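Local atomic coordinates of dextranase (Pseudarthrobacter oxydans, PDB entry 6NZS), a protein that hydrolyses internal alpha-1,6-glucosidic linkages of dextran and belongs to glycoside hydrolase family 49. Residues V98-R103 against M186-E191; T109-V114 against D131-K136. All coordinates share one frame; numbering follows the deposited sequence.

Both contacts belong to the N-terminal Ig-like domain, and their centres lie about 11 Å apart. Contact 1 joins side chains across the interior of that domain, and contact 2 packs a short turn over the neighbouring strand; along the sequence, both segments of contact 2 fall between those of contact 1. Strands 96-102 and 132-137 pair antiparallel and connect the two, with a salt bridge of 2.7 Å from Asp99 OD1 to Lys134 NZ. From the centre of the chain, contact 1 is about 19 Å away and contact 2 about 27 Å, so contact 2 lies the farther out; in this family the catalytic machinery is on the beta-solenoid.

Contact 1 (V98-R103 against M186-E191); sequences VDVSLR and MMIFAE
Ile188 reaches from strand 176-192 across to Val98 and Val100 of strand 96-102, the apolar packing between facing strands that fills the interior of a beta-sandwich, here in the Ig-like domain. The backbones stay well apart: the CA atoms of Val98 and Ile188 are 9.4 Å from each other, a spacing at which facing strands are joined through side chains and not through peptide groups. The two strands run in roughly opposite directions, and alternate residues turn inward from each of them.

Ile188 approaches its two partners differently. Against Val100 it comes tip to tip, with CD1 4.0 Å from Val100 CG2, the branch that lies beside the backbone N. Against Val98 the side chains slip past one another in opposite directions, and the same CD1 lies 4.0 Å from Val98 CG1, the branch anti to the backbone N. The isoleucine can serve both because its CD1 continues the chain in extended form (chi2 175°), which carries this methyl to the far end of the side chain. Met186 also turns inward but stays at the margin, its CG 4.5 Å from Val100 CG1.

All three principal residues are buried, and neighbouring strands close in around them. Leu39 of strand 37-43 touches both Val98 and Ile188, while Phe90 of strand 84-92 and Phe146 and Val148 of strand 144-150 pack on Ile188. Ile135 lies against Val100, and backbone hydrogen bonds between Val98 and Ile135 and between Val100 and Val133 hold strand 96-102 against strand 132-137. With Val98 CG1 and Val100 CG2 themselves 4.1 Å apart, Ile188 CD1 completes a nearly equilateral triangle of methyl carbons.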
loop_
_atom_site.group_PDB
_atom_site.type_symbol
_atom_site.label_atom_id
_atom_site.label_comp_id
_atom_site.label_asym_id
_atom_site.label_seq_id
_atom_site.Cartn_x
_atom_site.Cartn_y
_atom_site.Cartn_z
ATOM N N VAL A 98 17.664 12.008 -12.447
ATOM C CA VAL A 98 16.424 11.598 -13.104
ATOM C C VAL A 98 15.748 12.844 -13.656
ATOM O O VAL A 98 15.445 13.767 -12.895
ATOM C CB VAL A 98 15.493 10.870 -12.126
ATOM C CG1 VAL A 98 14.239 10.447 -12.837
ATOM C CG2 VAL A 98 16.200 9.659 -11.530
ATOM N N ASP A 99 15.515 12.877 -14.971
ATOM C CA ASP A 99 14.748 13.955 -15.595
ATOM C C ASP A 99 13.288 13.533 -15.644
ATOM O O ASP A 99 12.973 12.458 -16.168
ATOM C CB ASP A 99 15.214 14.201 -17.035
ATOM C CG ASP A 99 16.648 14.668 -17.120
ATOM O OD1 ASP A 99 16.986 15.672 -16.470
ATOM O OD2 ASP A 99 17.432 14.032 -17.851
ATOM N N VAL A 100 12.402 14.373 -15.117
ATOM C CA VAL A 100 10.964 14.124 -15.190
ATOM C C VAL A 100 10.340 15.280 -15.948
ATOM O O VAL A 100 10.509 16.444 -15.562
ATOM C CB VAL A 100 10.310 13.975 -13.808
ATOM C CG1 VAL A 100 8.868 13.509 -13.986
ATOM C CG2 VAL A 100 11.082 12.987 -12.956
ATOM N N SER A 101 9.622 14.962 -17.021
ATOM C CA SER A 101 8.989 15.952 -17.879
ATOM C C SER A 101 7.479 15.779 -17.824
ATOM O O SER A 101 6.970 14.655 -17.912
ATOM C CB SER A 101 9.461 15.793 -19.322
ATOM O OG SER A 101 10.848 16.067 -19.422
ATOM N N LEU A 102 6.773 16.896 -17.681
ATOM C CA LEU A 102 5.319 16.917 -17.710
ATOM C C LEU A 102 4.880 17.059 -19.164
ATOM O O LEU A 102 5.362 17.948 -19.876
ATOM C CB LEU A 102 4.834 18.102 -16.874
ATOM C CG LEU A 102 3.336 18.309 -16.658
ATOM C CD1 LEU A 102 2.671 17.076 -16.044
ATOM C CD2 LEU A 102 3.100 19.531 -15.782
ATOM N N ARG A 103 3.974 16.179 -19.603
ATOM C CA ARG A 103 3.582 16.052 -21.007
ATOM C C ARG A 103 2.355 16.874 -21.376
ATOM O O ARG A 103 1.978 16.891 -22.554
ATOM C CB ARG A 103 3.269 14.586 -21.339
ATOM C CG ARG A 103 4.465 13.654 -21.343
ATOM C CD ARG A 103 4.078 12.235 -21.778
ATOM N NE ARG A 103 3.410 12.178 -23.085
ATOM C CZ ARG A 103 4.040 12.105 -24.257
ATOM N NH1 ARG A 103 5.365 12.093 -24.309
ATOM N NH2 ARG A 103 3.346 12.057 -25.385
ATOM N N MET A 186 2.663 10.501 -9.945
ATOM C CA MET A 186 3.876 10.014 -10.598
ATOM C C MET A 186 4.800 9.463 -9.522
ATOM O O MET A 186 5.376 10.236 -8.747
ATOM C CB MET A 186 4.577 11.128 -11.378
ATOM C CG MET A 186 5.907 10.694 -12.013
ATOM S SD MET A 186 5.694 9.330 -13.184
ATOM C CE MET A 186 7.403 8.969 -13.589
ATOM N N MET A 187 4.952 8.137 -9.489
ATOM C CA MET A 187 5.840 7.469 -8.552
ATOM C C MET A 187 7.106 7.042 -9.273
ATOM O O MET A 187 7.063 6.604 -10.426
ATOM C CB MET A 187 5.153 6.226 -7.987
ATOM C CG MET A 187 4.889 6.302 -6.501
ATOM S SD MET A 187 3.852 7.701 -6.065
ATOM C CE MET A 187 2.400 7.319 -7.055
ATOM N N ILE A 188 8.237 7.180 -8.589
ATOM C CA ILE A 188 9.508 6.640 -9.058
ATOM C C ILE A 188 9.943 5.555 -8.084
ATOM O O ILE A 188 10.014 5.790 -6.869
ATOM C CB ILE A 188 10.592 7.723 -9.181
ATOM C CG1 ILE A 188 10.190 8.762 -10.231
ATOM C CG2 ILE A 188 11.950 7.086 -9.534
ATOM C CD1 ILE A 188 11.141 9.948 -10.333
ATOM N N PHE A 189 10.220 4.372 -8.614
ATOM C CA PHE A 189 10.734 3.262 -7.832
ATOM C C PHE A 189 12.170 3.045 -8.315
ATOM O O PHE A 189 12.409 2.357 -9.309
ATOM C CB PHE A 189 9.884 2.009 -8.052
ATOM C CG PHE A 189 8.423 2.166 -7.678
ATOM C CD1 PHE A 189 8.002 3.091 -6.719
ATOM C CD2 PHE A 189 7.476 1.357 -8.285
ATOM C CE1 PHE A 189 6.652 3.200 -6.387
ATOM C CE2 PHE A 189 6.136 1.459 -7.955
ATOM C CZ PHE A 189 5.720 2.384 -7.003
ATOM N N ALA A 190 13.120 3.681 -7.621
ATOM C CA ALA A 190 14.548 3.572 -7.920
ATOM C C ALA A 190 15.061 2.413 -7.085
ATOM O O ALA A 190 15.265 2.554 -5.878
ATOM C CB ALA A 190 15.259 4.873 -7.558
ATOM N N GLU A 191 15.239 1.261 -7.719
ATOM C CA GLU A 191 15.467 0.024 -7.003
ATOM C C GLU A 191 16.914 -0.428 -7.152
ATOM O O GLU A 191 17.533 -0.228 -8.201
ATOM C CB GLU A 191 14.543 -1.076 -7.540
ATOM C CG GLU A 191 13.054 -0.743 -7.432
ATOM C CD GLU A 191 12.637 -0.440 -6.024
ATOM O OE1 GLU A 191 12.611 -1.387 -5.232
ATOM O OE2 GLU A 191 12.311 0.732 -5.699
#

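Contact 2 (T109-V114 against D131-K136); sequences TSADQV and DTVKIK
Val133 CG1 meets the fork of Val114, 3.9 Å from Val114 CG2 and likewise 3.9 Å from Val114 CG1. The two valines reach toward each other tip to tip, and a single methyl of one touches both branches of the other. That methyl stands between the backbone N and the carbonyl carbon of Val133 (chi1 65°), while CG2, the other branch, lies anti to the backbone N and faces Ala111, whose CB is 4.3 Å away. Val133 thus divides its side chain between two residues of 109-114, one methyl for each.

Ala111 and Val114 are brought to the same valine by the turn that joins them. Residues 111-113 form a 3-10 segment, in which Val114 N donates to Ala111 O at 3.0 Å and Gln113 N to Ser110 O at 3.1 Å. This single turn leads into strand 114-117 of the Ig-like domain and covers strand 132-137 with the apolar side chains at its two ends. The Gln113 side chain folds back to Thr109, two residues before the 3-10 segment: its OE1 receives Thr109 N at 3.1 Å in a fairly straight bond (161°), the donor standing well above the carbonyl plane. A weak bond from Asp112 N to Ser110 OG adds a second tie near the start.

Farther out, Phe150 of strand 144-150 packs on both Val114 and Val133, and Ile108 reaches Val114 as well. Lys125 NZ binds Val114 O and has a weaker bond to Ala111 O. On the strand side, backbone hydrogen bonding with Val100 fixes Val133 in the sheet, and one residue earlier Thr132 OG1 is hydrogen-bonded to Ser101 OG.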
loop_
_atom_site.group_PDB
_atom_site.type_symbol
_atom_site.label_atom_id
_atom_site.label_comp_id
_atom_site.label_asym_id
_atom_site.label_seq_id
_atom_site.Cartn_x
_atom_site.Cartn_y
_atom_site.Cartn_z
ATOM N N THR A 109 7.520 27.322 -13.058
ATOM C CA THR A 109 8.438 28.451 -13.018
ATOM C C THR A 109 9.735 28.153 -12.274
ATOM O O THR A 109 10.708 28.898 -12.435
ATOM C CB THR A 109 7.737 29.693 -12.447
ATOM O OG1 THR A 109 7.126 29.374 -11.197
ATOM C CG2 THR A 109 6.659 30.181 -13.414
ATOM N N SER A 110 9.799 27.074 -11.504
ATOM C CA SER A 110 10.998 26.775 -10.736
ATOM C C SER A 110 10.946 25.323 -10.305
ATOM O O SER A 110 9.890 24.682 -10.334
ATOM C CB SER A 110 11.091 27.668 -9.500
ATOM O OG SER A 110 10.115 27.293 -8.550
ATOM N N ALA A 111 12.098 24.825 -9.855
ATOM C CA ALA A 111 12.152 23.473 -9.320
ATOM C C ALA A 111 11.352 23.342 -8.034
ATOM O O ALA A 111 10.959 22.225 -7.670
ATOM C CB ALA A 111 13.607 23.051 -9.098
ATOM N N ASP A 112 11.086 24.459 -7.353
ATOM C CA ASP A 112 10.254 24.427 -6.157
ATOM C C ASP A 112 8.817 24.040 -6.471
ATOM O O ASP A 112 8.098 23.593 -5.570
ATOM C CB ASP A 112 10.267 25.786 -5.454
ATOM C CG ASP A 112 9.779 25.699 -4.022
ATOM O OD1 ASP A 112 10.331 24.878 -3.261
ATOM O OD2 ASP A 112 8.854 26.448 -3.656
ATOM N N GLN A 113 8.385 24.198 -7.719
ATOM C CA GLN A 113 7.061 23.748 -8.131
ATOM C C GLN A 113 7.014 22.260 -8.440
ATOM O O GLN A 113 5.983 21.762 -8.906
ATOM C CB GLN A 113 6.545 24.582 -9.308
ATOM C CG GLN A 113 6.165 26.003 -8.900
ATOM C CD GLN A 113 5.271 26.685 -9.910
ATOM O OE1 GLN A 113 5.347 26.414 -11.104
ATOM N NE2 GLN A 113 4.404 27.572 -9.428
ATOM N N VAL A 114 8.093 21.531 -8.191
ATOM C CA VAL A 114 8.060 20.077 -8.179
ATOM C C VAL A 114 8.442 19.646 -6.775
ATOM O O VAL A 114 9.602 19.797 -6.369
ATOM C CB VAL A 114 9.004 19.459 -9.214
ATOM C CG1 VAL A 114 8.928 17.939 -9.123
ATOM C CG2 VAL A 114 8.650 19.927 -10.606
ATOM N N ASP A 131 9.121 22.677 -18.473
ATOM C CA ASP A 131 8.351 21.464 -18.202
ATOM C C ASP A 131 9.183 20.303 -17.677
ATOM O O ASP A 131 8.654 19.189 -17.563
ATOM C CB ASP A 131 7.491 21.031 -19.401
ATOM C CG ASP A 131 8.295 20.770 -20.651
ATOM O OD1 ASP A 131 9.531 20.594 -20.579
ATOM O OD2 ASP A 131 7.668 20.725 -21.735
ATOM N N THR A 132 10.449 20.525 -17.321
ATOM C CA THR A 132 11.339 19.424 -16.968
ATOM C C THR A 132 12.191 19.756 -15.751
ATOM O O THR A 132 12.895 20.773 -15.736
ATOM C CB THR A 132 12.267 19.092 -18.141
ATOM O OG1 THR A 132 11.487 18.725 -19.288
ATOM C CG2 THR A 132 13.208 17.950 -17.772
ATOM N N VAL A 133 12.161 18.873 -14.753
ATOM C CA VAL A 133 13.005 18.974 -13.570
ATOM C C VAL A 133 13.975 17.801 -13.578
ATOM O O VAL A 133 13.662 16.717 -14.085
ATOM C CB VAL A 133 12.137 18.970 -12.289
ATOM C CG1 VAL A 133 11.398 17.628 -12.126
ATOM C CG2 VAL A 133 12.956 19.289 -11.055
ATOM N N LYS A 134 15.168 18.030 -13.036
ATOM C CA LYS A 134 16.172 16.993 -12.833
ATOM C C LYS A 134 16.313 16.766 -11.333
ATOM O O LYS A 134 16.493 17.725 -10.575
ATOM C CB LYS A 134 17.523 17.424 -13.430
ATOM C CG LYS A 134 18.470 16.280 -13.799
ATOM C CD LYS A 134 19.822 16.804 -14.317
ATOM C CE LYS A 134 19.649 17.517 -15.648
ATOM N NZ LYS A 134 19.510 16.561 -16.792
ATOM N N ILE A 135 16.214 15.507 -10.906
ATOM C CA ILE A 135 16.249 15.124 -9.496
ATOM C C ILE A 135 17.434 14.192 -9.279
ATOM O O ILE A 135 17.575 13.188 -9.989
ATOM C CB ILE A 135 14.951 14.402 -9.090
ATOM C CG1 ILE A 135 13.742 15.289 -9.369
ATOM C CG2 ILE A 135 14.991 13.982 -7.623
ATOM C CD1 ILE A 135 12.447 14.503 -9.446
ATOM N N LYS A 136 18.265 14.495 -8.282
ATOM C CA LYS A 136 19.399 13.629 -7.964
ATOM C C LYS A 136 18.949 12.610 -6.928
ATOM O O LYS A 136 18.620 12.972 -5.794
ATOM C CB LYS A 136 20.587 14.428 -7.447
ATOM C CG LYS A 136 21.818 13.548 -7.262
ATOM C CD LYS A 136 22.977 14.352 -6.710
ATOM C CE LYS A 136 24.037 14.571 -7.764
ATOM N NZ LYS A 136 25.363 14.170 -7.234
#